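Long-range contacts in phosphotransferase system, mannose/fructose/N-acetylgalactosamine-specific component IIB (Thermoanaerobacter tengcongensis, PDB 3LFJ), which probably serves as the cytoplasmic IIB component of a sugar phosphotransferase system, relaying a phosphoryl group from phosphohistidine to the sugar being taken up: residues W22-D31 with L118-A129; L33-M43 with K99-I107. All blocks are in the same frame, centred on the assembly; numbering follows the deposited sequence.

Contact 1: W22-D31 with L118-A129; sequences WKIVFARIDD and LPITTLNIGGVA
With CG turned opposite its own backbone N (chi1 170°) and the chain stretched straight as far as NE, Arg28 runs alongside Asn124, both side chains pointing the same way, and lays one face of its guanidinium over Gly126, whose CA is 3.3 Å from Arg28 NH2. On the other surface of the sheet a chi1 of -68° sets Ile29 CG1 opposite the carbonyl carbon, and CD1 then meets Ile125 CD1 at 3.8 Å while also touching Leu123. Further back along the strand, Ala27 CB packs on Ile120 CG2 at 3.6 Å, while on the Arg28 surface the Phe26 ring lies obliquely against Asn124 CB. The backbones pair in parallel, starting with Asn124 N to Ala27 O at 2.9 Å and continuing with Ile29 N to Asn124 O. Ile29 O then accepts twice, from Gly126 N at 2.7 Å and from Gly127 N at 3.1 Å, the second on a lone pair; this beta bulge moves the register by one residue. Beyond it, Asp31 N binds Gly127 O, and Asp31 OD2 takes Ala129 N at 2.9 Å on its syn side, so a carboxylate ties the two departing loops together. Arg28 NH1 forms a salt bridge with Asp30 OD2 at 3.0 Å; that oxygen is also bonded to His35, and Arg28 NH2 to Gln165 O. The arrangement is that of two adjoining parallel strands in the middle of an alpha/beta sheet, ending at the C-terminal edge, where the loop after the first strand bears the phosphorylated histidine in related IIB components.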
loop_
_atom_site.group_PDB
_atom_site.type_symbol
_atom_site.label_atom_id
_atom_site.label_comp_id
_atom_site.label_asym_id
_atom_site.label_seq_id
_atom_site.Cartn_x
_atom_site.Cartn_y
_atom_site.Cartn_z
ATOM N N TRP A 22 0.456 6.862 -14.682
ATOM C CA TRP A 22 -0.432 6.102 -13.804
ATOM C C TRP A 22 -1.517 6.976 -13.216
ATOM O O TRP A 22 -1.244 8.088 -12.785
ATOM C CB TRP A 22 0.328 5.537 -12.606
ATOM C CG TRP A 22 1.417 4.581 -12.893
ATOM C CD1 TRP A 22 1.608 3.868 -14.033
ATOM C CD2 TRP A 22 2.455 4.184 -11.985
ATOM N NE1 TRP A 22 2.718 3.069 -13.908
ATOM C CE2 TRP A 22 3.254 3.244 -12.659
ATOM C CE3 TRP A 22 2.795 4.550 -10.676
ATOM C CZ2 TRP A 22 4.376 2.656 -12.067
ATOM C CZ3 TRP A 22 3.903 3.960 -10.090
ATOM C CH2 TRP A 22 4.675 3.030 -10.785
ATOM N N LYS A 23 -2.736 6.441 -13.169
ATOM C CA LYS A 23 -3.781 6.973 -12.304
ATOM C C LYS A 23 -3.897 6.057 -11.085
ATOM O O LYS A 23 -4.217 4.868 -11.218
ATOM C CB LYS A 23 -5.115 6.975 -13.036
ATOM C CG LYS A 23 -6.251 7.590 -12.235
ATOM C CD LYS A 23 -7.569 7.414 -12.973
ATOM C CE LYS A 23 -8.724 8.041 -12.208
ATOM N NZ LYS A 23 -8.596 9.523 -12.160
ATOM N N ILE A 24 -3.654 6.617 -9.912
ATOM C CA ILE A 24 -3.602 5.800 -8.702
ATOM C C ILE A 24 -5.014 5.625 -8.165
ATOM O O ILE A 24 -5.621 6.587 -7.681
ATOM C CB ILE A 24 -2.724 6.469 -7.665
ATOM C CG1 ILE A 24 -1.329 6.657 -8.258
ATOM C CG2 ILE A 24 -2.671 5.617 -6.380
ATOM C CD1 ILE A 24 -0.575 7.782 -7.638
ATOM N N VAL A 25 -5.542 4.405 -8.256
ATOM C CA VAL A 25 -6.926 4.178 -7.822
ATOM C C VAL A 25 -7.032 3.753 -6.362
ATOM O O VAL A 25 -8.097 3.876 -5.758
ATOM C CB VAL A 25 -7.663 3.159 -8.715
ATOM C CG1 VAL A 25 -7.679 3.642 -10.156
ATOM C CG2 VAL A 25 -7.034 1.760 -8.616
ATOM N N PHE A 26 -5.930 3.259 -5.798
ATOM C CA PHE A 26 -5.912 2.809 -4.412
ATOM C C PHE A 26 -4.464 2.597 -4.019
ATOM O O PHE A 26 -3.607 2.446 -4.894
ATOM C CB PHE A 26 -6.668 1.484 -4.268
ATOM C CG PHE A 26 -7.231 1.250 -2.893
ATOM C CD1 PHE A 26 -8.307 2.003 -2.430
ATOM C CD2 PHE A 26 -6.702 0.269 -2.072
ATOM C CE1 PHE A 26 -8.847 1.782 -1.181
ATOM C CE2 PHE A 26 -7.246 0.040 -0.811
ATOM C CZ PHE A 26 -8.312 0.805 -0.370
ATOM N N ALA A 27 -4.196 2.595 -2.718
ATOM C CA ALA A 27 -2.867 2.238 -2.211
ATOM C C ALA A 27 -3.041 1.456 -0.928
ATOM O O ALA A 27 -3.869 1.801 -0.082
ATOM C CB ALA A 27 -2.005 3.471 -1.992
ATOM N N ARG A 28 -2.251 0.403 -0.782
ATOM C CA ARG A 28 -2.381 -0.502 0.358
ATOM C C ARG A 28 -0.995 -0.910 0.848
ATOM O O ARG A 28 -0.077 -1.132 0.048
ATOM C CB ARG A 28 -3.182 -1.737 -0.057
ATOM C CG ARG A 28 -3.187 -2.888 0.958
ATOM C CD ARG A 28 -4.115 -3.981 0.462
ATOM N NE ARG A 28 -4.039 -5.193 1.270
ATOM C CZ ARG A 28 -4.803 -5.431 2.340
ATOM N NH1 ARG A 28 -4.646 -6.561 3.000
ATOM N NH2 ARG A 28 -5.700 -4.539 2.763
ATOM N N ILE A 29 -0.864 -0.997 2.168
ATOM C CA ILE A 29 0.351 -1.521 2.801
ATOM C C ILE A 29 0.039 -2.896 3.373
ATOM O O ILE A 29 -0.876 -3.056 4.190
ATOM C CB ILE A 29 0.873 -0.582 3.909
ATOM C CG1 ILE A 29 1.387 0.725 3.264
ATOM C CG2 ILE A 29 1.979 -1.290 4.737
ATOM C CD1 ILE A 29 1.653 1.869 4.236
ATOM N N ASP A 30 0.778 -3.908 2.934
ATOM C CA ASP A 30 0.603 -5.263 3.459
ATOM C C ASP A 30 1.938 -5.954 3.361
ATOM O O ASP A 30 2.465 -6.139 2.254
ATOM C CB ASP A 30 -0.468 -6.026 2.661
ATOM C CG ASP A 30 -0.811 -7.392 3.264
ATOM O OD1 ASP A 30 0.036 -8.015 3.939
ATOM O OD2 ASP A 30 -1.946 -7.858 3.031
ATOM N N ASP A 31 2.535 -6.276 4.512
ATOM C CA ASP A 31 3.886 -6.828 4.496
ATOM C C ASP A 31 3.980 -8.231 3.901
ATOM O O ASP A 31 5.082 -8.740 3.698
ATOM C CB ASP A 31 4.591 -6.736 5.859
ATOM C CG ASP A 31 3.826 -7.400 6.987
ATOM O OD1 ASP A 31 2.761 -8.000 6.765
ATOM O OD2 ASP A 31 4.329 -7.327 8.135
ATOM N N LEU A 118 4.764 11.348 -5.447
ATOM C CA LEU A 118 3.710 10.496 -5.959
ATOM C C LEU A 118 2.440 10.712 -5.129
ATOM O O LEU A 118 2.441 10.564 -3.911
ATOM C CB LEU A 118 4.165 9.029 -5.999
ATOM C CG LEU A 118 3.402 8.185 -7.020
ATOM C CD1 LEU A 118 4.237 7.048 -7.589
ATOM C CD2 LEU A 118 2.151 7.655 -6.358
ATOM N N PRO A 119 1.350 11.103 -5.807
ATOM C CA PRO A 119 0.145 11.496 -5.079
ATOM C C PRO A 119 -0.670 10.285 -4.710
ATOM O O PRO A 119 -1.162 9.559 -5.567
ATOM C CB PRO A 119 -0.605 12.367 -6.083
ATOM C CG PRO A 119 -0.218 11.835 -7.407
ATOM C CD PRO A 119 1.180 11.243 -7.266
ATOM N N ILE A 120 -0.755 10.050 -3.416
ATOM C CA ILE A 120 -1.621 9.019 -2.888
ATOM C C ILE A 120 -2.708 9.693 -2.060
ATOM O O ILE A 120 -2.408 10.495 -1.176
ATOM C CB ILE A 120 -0.821 8.041 -2.035
ATOM C CG1 ILE A 120 0.185 7.305 -2.922
ATOM C CG2 ILE A 120 -1.756 7.054 -1.344
ATOM C CD1 ILE A 120 1.036 6.298 -2.163
ATOM N N THR A 121 -3.957 9.365 -2.372
ATOM C CA THR A 121 -5.099 10.038 -1.743
ATOM C C THR A 121 -5.714 9.208 -0.616
ATOM O O THR A 121 -6.248 9.762 0.347
ATOM C CB THR A 121 -6.190 10.419 -2.769
ATOM O OG1 THR A 121 -6.568 9.285 -3.570
ATOM C CG2 THR A 121 -5.709 11.542 -3.673
ATOM N N THR A 122 -5.649 7.885 -0.756
ATOM C CA THR A 122 -6.186 6.960 0.234
ATOM C C THR A 122 -5.137 5.890 0.479
ATOM O O THR A 122 -4.585 5.327 -0.472
ATOM C CB THR A 122 -7.457 6.266 -0.270
ATOM O OG1 THR A 122 -8.480 7.244 -0.481
ATOM C CG2 THR A 122 -7.960 5.234 0.742
ATOM N N LEU A 123 -4.883 5.606 1.749
ATOM C CA LEU A 123 -3.882 4.624 2.123
ATOM C C LEU A 123 -4.499 3.640 3.096
ATOM O O LEU A 123 -4.826 3.998 4.236
ATOM C CB LEU A 123 -2.679 5.315 2.743
ATOM C CG LEU A 123 -1.537 4.374 3.159
ATOM C CD1 LEU A 123 -0.983 3.608 1.962
ATOM C CD2 LEU A 123 -0.442 5.160 3.825
ATOM N N ASN A 124 -4.634 2.402 2.639
ATOM C CA ASN A 124 -5.219 1.312 3.396
ATOM C C ASN A 124 -4.113 0.496 4.075
ATOM O O ASN A 124 -3.249 -0.066 3.404
ATOM C CB ASN A 124 -6.030 0.460 2.424
ATOM C CG ASN A 124 -6.336 -0.909 2.952
ATOM O OD1 ASN A 124 -6.800 -1.076 4.097
ATOM N ND2 ASN A 124 -6.107 -1.903 2.126
ATOM N N ILE A 125 -4.117 0.466 5.406
ATOM C CA ILE A 125 -3.156 -0.367 6.141
ATOM C C ILE A 125 -3.753 -1.773 6.278
ATOM O O ILE A 125 -4.700 -1.996 7.044
ATOM C CB ILE A 125 -2.843 0.226 7.543
ATOM C CG1 ILE A 125 -2.548 1.735 7.471
ATOM C CG2 ILE A 125 -1.706 -0.551 8.188
ATOM C CD1 ILE A 125 -1.419 2.134 6.485
ATOM N N GLY A 126 -3.228 -2.715 5.503
ATOM C CA GLY A 126 -3.785 -4.049 5.401
ATOM C C GLY A 126 -3.114 -5.135 6.223
ATOM O O GLY A 126 -3.779 -6.060 6.699
ATOM N N GLY A 127 -1.796 -5.037 6.371
ATOM C CA GLY A 127 -1.047 -6.072 7.072
ATOM C C GLY A 127 0.273 -5.548 7.583
ATOM O O GLY A 127 1.095 -5.054 6.814
ATOM N N VAL A 128 0.448 -5.595 8.903
ATOM C CA VAL A 128 1.708 -5.216 9.522
ATOM C C VAL A 128 1.898 -6.182 10.690
ATOM O O VAL A 128 1.107 -6.177 11.631
ATOM C CB VAL A 128 1.719 -3.761 10.036
ATOM C CG1 VAL A 128 3.122 -3.429 10.547
ATOM C CG2 VAL A 128 1.322 -2.747 8.945
ATOM N N ALA A 129 2.910 -7.042 10.601
ATOM C CA ALA A 129 3.056 -8.113 11.587
ATOM C C ALA A 129 3.479 -7.564 12.949
ATOM O O ALA A 129 4.165 -6.551 13.057
ATOM C CB ALA A 129 4.053 -9.147 11.096
HETATM O O HOH W 1 -3.591 -8.738 5.885
#

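Contact 2: L33-M43 with K99-I107; sequences LIHGQVMTRWM and KVFLLFKNI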
loop_
_atom_site.group_PDB
_atom_site.type_symbol
_atom_site.label_atom_id
_atom_site.label_comp_id
_atom_site.label_asym_id
_atom_site.label_seq_id
_atom_site.Cartn_x
_atom_site.Cartn_y
_atom_site.Cartn_z
ATOM N N LEU A 33 2.145 -8.722 1.029
ATOM C CA LEU A 33 1.874 -8.403 -0.390
ATOM C C LEU A 33 0.719 -9.189 -1.010
ATOM O O LEU A 33 -0.416 -9.042 -0.580
ATOM C CB LEU A 33 3.164 -8.481 -1.230
ATOM C CG LEU A 33 4.218 -7.457 -0.777
ATOM C CD1 LEU A 33 5.598 -7.735 -1.385
ATOM C CD2 LEU A 33 3.767 -6.014 -1.014
ATOM N N ILE A 34 0.999 -10.001 -2.030
ATOM C CA ILE A 34 -0.043 -10.803 -2.647
ATOM C C ILE A 34 -0.059 -12.181 -1.991
ATOM O O ILE A 34 0.831 -12.998 -2.217
ATOM C CB ILE A 34 0.155 -10.899 -4.161
ATOM C CG1 ILE A 34 0.222 -9.497 -4.779
ATOM C CG2 ILE A 34 -1.006 -11.685 -4.773
ATOM C CD1 ILE A 34 0.332 -9.514 -6.304
ATOM N N HIS A 35 -1.064 -12.406 -1.151
ATOM C CA HIS A 35 -1.157 -13.650 -0.393
ATOM C C HIS A 35 -2.606 -14.115 -0.282
ATOM O O HIS A 35 -3.521 -13.306 -0.173
ATOM C CB HIS A 35 -0.560 -13.461 1.012
ATOM C CG HIS A 35 -1.254 -12.412 1.826
ATOM N ND1 HIS A 35 -2.246 -12.709 2.740
ATOM C CD2 HIS A 35 -1.122 -11.065 1.842
ATOM C CE1 HIS A 35 -2.671 -11.592 3.303
ATOM N NE2 HIS A 35 -2.011 -10.578 2.768
ATOM N N GLY A 36 -2.801 -15.431 -0.283
ATOM C CA GLY A 36 -4.140 -15.988 -0.202
ATOM C C GLY A 36 -5.074 -15.389 -1.246
ATOM O O GLY A 36 -4.685 -15.176 -2.395
ATOM N N GLN A 37 -6.307 -15.110 -0.841
ATOM C CA GLN A 37 -7.294 -14.534 -1.750
ATOM C C GLN A 37 -7.458 -13.033 -1.539
ATOM O O GLN A 37 -8.327 -12.403 -2.136
ATOM C CB GLN A 37 -8.652 -15.211 -1.545
ATOM C CG GLN A 37 -8.679 -16.667 -1.949
ATOM C CD GLN A 37 -8.315 -16.858 -3.402
ATOM O OE1 GLN A 37 -7.344 -17.545 -3.725
ATOM N NE2 GLN A 37 -9.082 -16.237 -4.291
ATOM N N VAL A 38 -6.631 -12.456 -0.676
ATOM C CA VAL A 38 -6.828 -11.076 -0.261
ATOM C C VAL A 38 -6.881 -10.093 -1.434
ATOM O O VAL A 38 -7.792 -9.271 -1.532
ATOM C CB VAL A 38 -5.740 -10.670 0.758
ATOM C CG1 VAL A 38 -5.766 -9.183 1.035
ATOM C CG2 VAL A 38 -5.931 -11.463 2.050
ATOM N N MET A 39 -5.904 -10.169 -2.329
ATOM C CA MET A 39 -5.877 -9.219 -3.429
ATOM C C MET A 39 -6.935 -9.525 -4.478
ATOM O O MET A 39 -7.344 -8.643 -5.221
ATOM C CB MET A 39 -4.483 -9.135 -4.063
ATOM C CG MET A 39 -3.505 -8.308 -3.233
ATOM S SD MET A 39 -4.065 -6.641 -2.874
ATOM C CE MET A 39 -4.115 -5.980 -4.532
ATOM N N THR A 40 -7.373 -10.779 -4.552
ATOM C CA THR A 40 -8.454 -11.121 -5.462
ATOM C C THR A 40 -9.712 -10.387 -5.007
ATOM O O THR A 40 -10.438 -9.807 -5.822
ATOM C CB THR A 40 -8.657 -12.639 -5.515
ATOM O OG1 THR A 40 -7.464 -13.248 -6.029
ATOM C CG2 THR A 40 -9.834 -12.996 -6.415
ATOM N N ARG A 41 -9.937 -10.359 -3.696
ATOM C CA ARG A 41 -11.042 -9.593 -3.136
ATOM C C ARG A 41 -10.909 -8.092 -3.412
ATOM O O ARG A 41 -11.839 -7.460 -3.897
ATOM C CB ARG A 41 -11.188 -9.851 -1.632
ATOM C CG ARG A 41 -11.376 -11.317 -1.273
ATOM C CD ARG A 41 -11.754 -11.460 0.194
ATOM N NE ARG A 41 -11.849 -12.862 0.583
ATOM C CZ ARG A 41 -12.939 -13.604 0.424
ATOM N NH1 ARG A 41 -14.032 -13.072 -0.112
ATOM N NH2 ARG A 41 -12.936 -14.875 0.802
ATOM N N TRP A 42 -9.737 -7.524 -3.130
ATOM C CA TRP A 42 -9.535 -6.097 -3.341
ATOM C C TRP A 42 -9.710 -5.674 -4.797
ATOM O O TRP A 42 -10.308 -4.636 -5.065
ATOM C CB TRP A 42 -8.156 -5.656 -2.819
ATOM C CG TRP A 42 -8.158 -5.480 -1.327
ATOM C CD1 TRP A 42 -7.612 -6.324 -0.396
ATOM C CD2 TRP A 42 -8.758 -4.403 -0.596
ATOM N NE1 TRP A 42 -7.841 -5.832 0.870
ATOM C CE2 TRP A 42 -8.544 -4.660 0.777
ATOM C CE3 TRP A 42 -9.466 -3.253 -0.968
ATOM C CZ2 TRP A 42 -9.019 -3.808 1.782
ATOM C CZ3 TRP A 42 -9.930 -2.394 0.037
ATOM C CH2 TRP A 42 -9.699 -2.682 1.395
ATOM N N MET A 43 -9.200 -6.474 -5.732
ATOM C CA MET A 43 -9.202 -6.052 -7.126
ATOM C C MET A 43 -10.587 -6.073 -7.749
ATOM O O MET A 43 -10.811 -5.413 -8.756
ATOM C CB MET A 43 -8.218 -6.866 -7.956
ATOM C CG MET A 43 -6.748 -6.567 -7.614
ATOM S SD MET A 43 -6.290 -4.812 -7.501
ATOM C CE MET A 43 -6.286 -4.338 -9.225
ATOM N N LYS A 99 -4.648 2.649 -15.012
ATOM C CA LYS A 99 -5.154 2.589 -13.639
ATOM C C LYS A 99 -4.325 1.602 -12.826
ATOM O O LYS A 99 -4.139 0.454 -13.233
ATOM C CB LYS A 99 -6.641 2.216 -13.605
ATOM C CG LYS A 99 -7.556 3.363 -14.076
ATOM C CD LYS A 99 -9.015 2.936 -14.094
ATOM C CE LYS A 99 -9.850 3.887 -14.943
ATOM N NZ LYS A 99 -9.776 5.277 -14.431
ATOM N N VAL A 100 -3.803 2.069 -11.695
ATOM C CA VAL A 100 -2.957 1.216 -10.845
ATOM C C VAL A 100 -3.381 1.186 -9.376
ATOM O O VAL A 100 -3.759 2.207 -8.783
ATOM C CB VAL A 100 -1.445 1.601 -10.927
ATOM C CG1 VAL A 100 -0.951 1.541 -12.369
ATOM C CG2 VAL A 100 -1.199 2.966 -10.321
ATOM N N PHE A 101 -3.314 -0.014 -8.810
ATOM C CA PHE A 101 -3.564 -0.251 -7.388
ATOM C C PHE A 101 -2.161 -0.433 -6.805
ATOM O O PHE A 101 -1.480 -1.411 -7.133
ATOM C CB PHE A 101 -4.412 -1.522 -7.256
ATOM C CG PHE A 101 -4.808 -1.890 -5.847
ATOM C CD1 PHE A 101 -6.159 -1.928 -5.472
ATOM C CD2 PHE A 101 -3.847 -2.276 -4.915
ATOM C CE1 PHE A 101 -6.540 -2.308 -4.191
ATOM C CE2 PHE A 101 -4.229 -2.639 -3.625
ATOM C CZ PHE A 101 -5.577 -2.667 -3.266
ATOM N N LEU A 102 -1.707 0.531 -6.007
ATOM C CA LEU A 102 -0.354 0.452 -5.431
ATOM C C LEU A 102 -0.340 -0.449 -4.208
ATOM O O LEU A 102 -1.201 -0.340 -3.334
ATOM C CB LEU A 102 0.143 1.829 -5.024
ATOM C CG LEU A 102 0.271 2.870 -6.136
ATOM C CD1 LEU A 102 0.796 4.168 -5.570
ATOM C CD2 LEU A 102 1.194 2.348 -7.227
ATOM N N LEU A 103 0.647 -1.330 -4.161
ATOM C CA LEU A 103 0.825 -2.222 -3.032
ATOM C C LEU A 103 2.243 -2.052 -2.487
ATOM O O LEU A 103 3.218 -2.204 -3.223
ATOM C CB LEU A 103 0.562 -3.654 -3.502
ATOM C CG LEU A 103 0.580 -4.749 -2.444
ATOM C CD1 LEU A 103 -0.391 -4.404 -1.327
ATOM C CD2 LEU A 103 0.197 -6.077 -3.102
ATOM N N PHE A 104 2.347 -1.706 -1.208
ATOM C CA PHE A 104 3.652 -1.563 -0.532
ATOM C C PHE A 104 3.794 -2.627 0.518
ATOM O O PHE A 104 2.819 -3.050 1.116
ATOM C CB PHE A 104 3.754 -0.196 0.189
ATOM C CG PHE A 104 3.594 0.968 -0.706
ATOM C CD1 PHE A 104 4.697 1.510 -1.342
ATOM C CD2 PHE A 104 2.332 1.530 -0.939
ATOM C CE1 PHE A 104 4.561 2.615 -2.196
ATOM C CE2 PHE A 104 2.193 2.631 -1.795
ATOM C CZ PHE A 104 3.305 3.177 -2.417
ATOM N N LYS A 105 5.029 -3.037 0.779
ATOM C CA LYS A 105 5.294 -3.944 1.877
ATOM C C LYS A 105 5.289 -3.233 3.242
ATOM O O LYS A 105 4.972 -3.840 4.263
ATOM C CB LYS A 105 6.658 -4.602 1.642
ATOM C CG LYS A 105 6.953 -5.812 2.496
ATOM C CD LYS A 105 8.338 -6.333 2.108
ATOM C CE LYS A 105 8.686 -7.590 2.883
ATOM N NZ LYS A 105 10.072 -8.041 2.477
ATOM N N ASN A 106 5.652 -1.953 3.264
ATOM C CA ASN A 106 5.814 -1.260 4.532
ATOM C C ASN A 106 5.567 0.239 4.412
ATOM O O ASN A 106 5.580 0.804 3.313
ATOM C CB ASN A 106 7.228 -1.546 5.098
ATOM C CG ASN A 106 8.317 -1.359 4.068
ATOM O OD1 ASN A 106 8.455 -0.288 3.487
ATOM N ND2 ASN A 106 9.110 -2.410 3.842
ATOM N N ILE A 107 5.355 0.865 5.572
ATOM C CA ILE A 107 5.097 2.292 5.652
ATOM C C ILE A 107 6.251 3.132 5.125
ATOM O O ILE A 107 6.033 4.100 4.390
ATOM C CB ILE A 107 4.727 2.708 7.103
ATOM C CG1 ILE A 107 3.373 2.116 7.478
ATOM C CG2 ILE A 107 4.704 4.232 7.223
ATOM C CD1 ILE A 107 3.129 2.061 8.985
#
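Leu33 and Met43 mark the two ends of an antiparallel approach to strand 99-104: Leu33 CA lies 6.1 Å from Lys105 CA, and Met43 CA 8.1 Å from Phe101 CA. Between them the chain makes a type II' turn from His35 to Val38, with Gln37 at the N-cap position of helix 38-43. The helix axis runs at 146° to the strand and 11.4 Å from it; no hydrogen bond crosses the gap, which side chains fill. Phe101 reaches into it with CG opposite its backbone N (chi1 -178°), with three residues of the helix gathered on one side of its ring. The methyl of Met39 stands over the face, its CE 3.9 Å from the centroid of the Phe101 ring, a CH-pi contact. Met43 SD approaches obliquely from the same side, 4.0 Å from the Phe101 ring centroid, a Met-aromatic contact, and Trp42 adds its CB near the ring's CE1 and CZ. Both methionine chains are bent at chi2 and chi3; the bends bring the methyl of Met39 over the ring, but for Met43 the sulfur beside it, with CE passing on to Phe101 CB. Two residues on, Leu103 points the same way and packs against the loop residues Leu33 and Ile34: its CG touches Leu33 CD2 at 3.7 Å, and its CD2 meets Ile34 CG1 at 3.8 Å. Leu33 CD2 also rests against the backbone N of Lys105, where the strand ends. Met39 and Met43 extend the packing to Ile51 on strand 50-54, the Phe26 ring of strand 22-30 meets that of Phe101 from the opposite side, and Phe104 points to the reverse side of the sheet, against helix 107-115.

Strand 22-30 of contact 1 neighbours strand 99-104 of contact 2 in the sheet, and the centres of the two contacts lie about 8 Å apart. Arg28 O and Phe104 N, 2.8 Å apart, probably form a backbone hydrogen bond between them. The chain runs from strand 22-30 into loop and helix 33-43; since 99-107 also precedes 118-129, contact 2 is nested inside the loop that contact 1 closes. Here Asp30 OD2 lies 2.7 Å from His35 NE2, a probable hydrogen bond, while Arg28 NH2 merely packs near Trp42 NE1, which is hydrogen-bonded to Met166 O. This cluster is consistent with the phosphoryl-transfer site of the family, with contact 1 placing Asp30 and contact 2 anchoring the histidine-bearing loop.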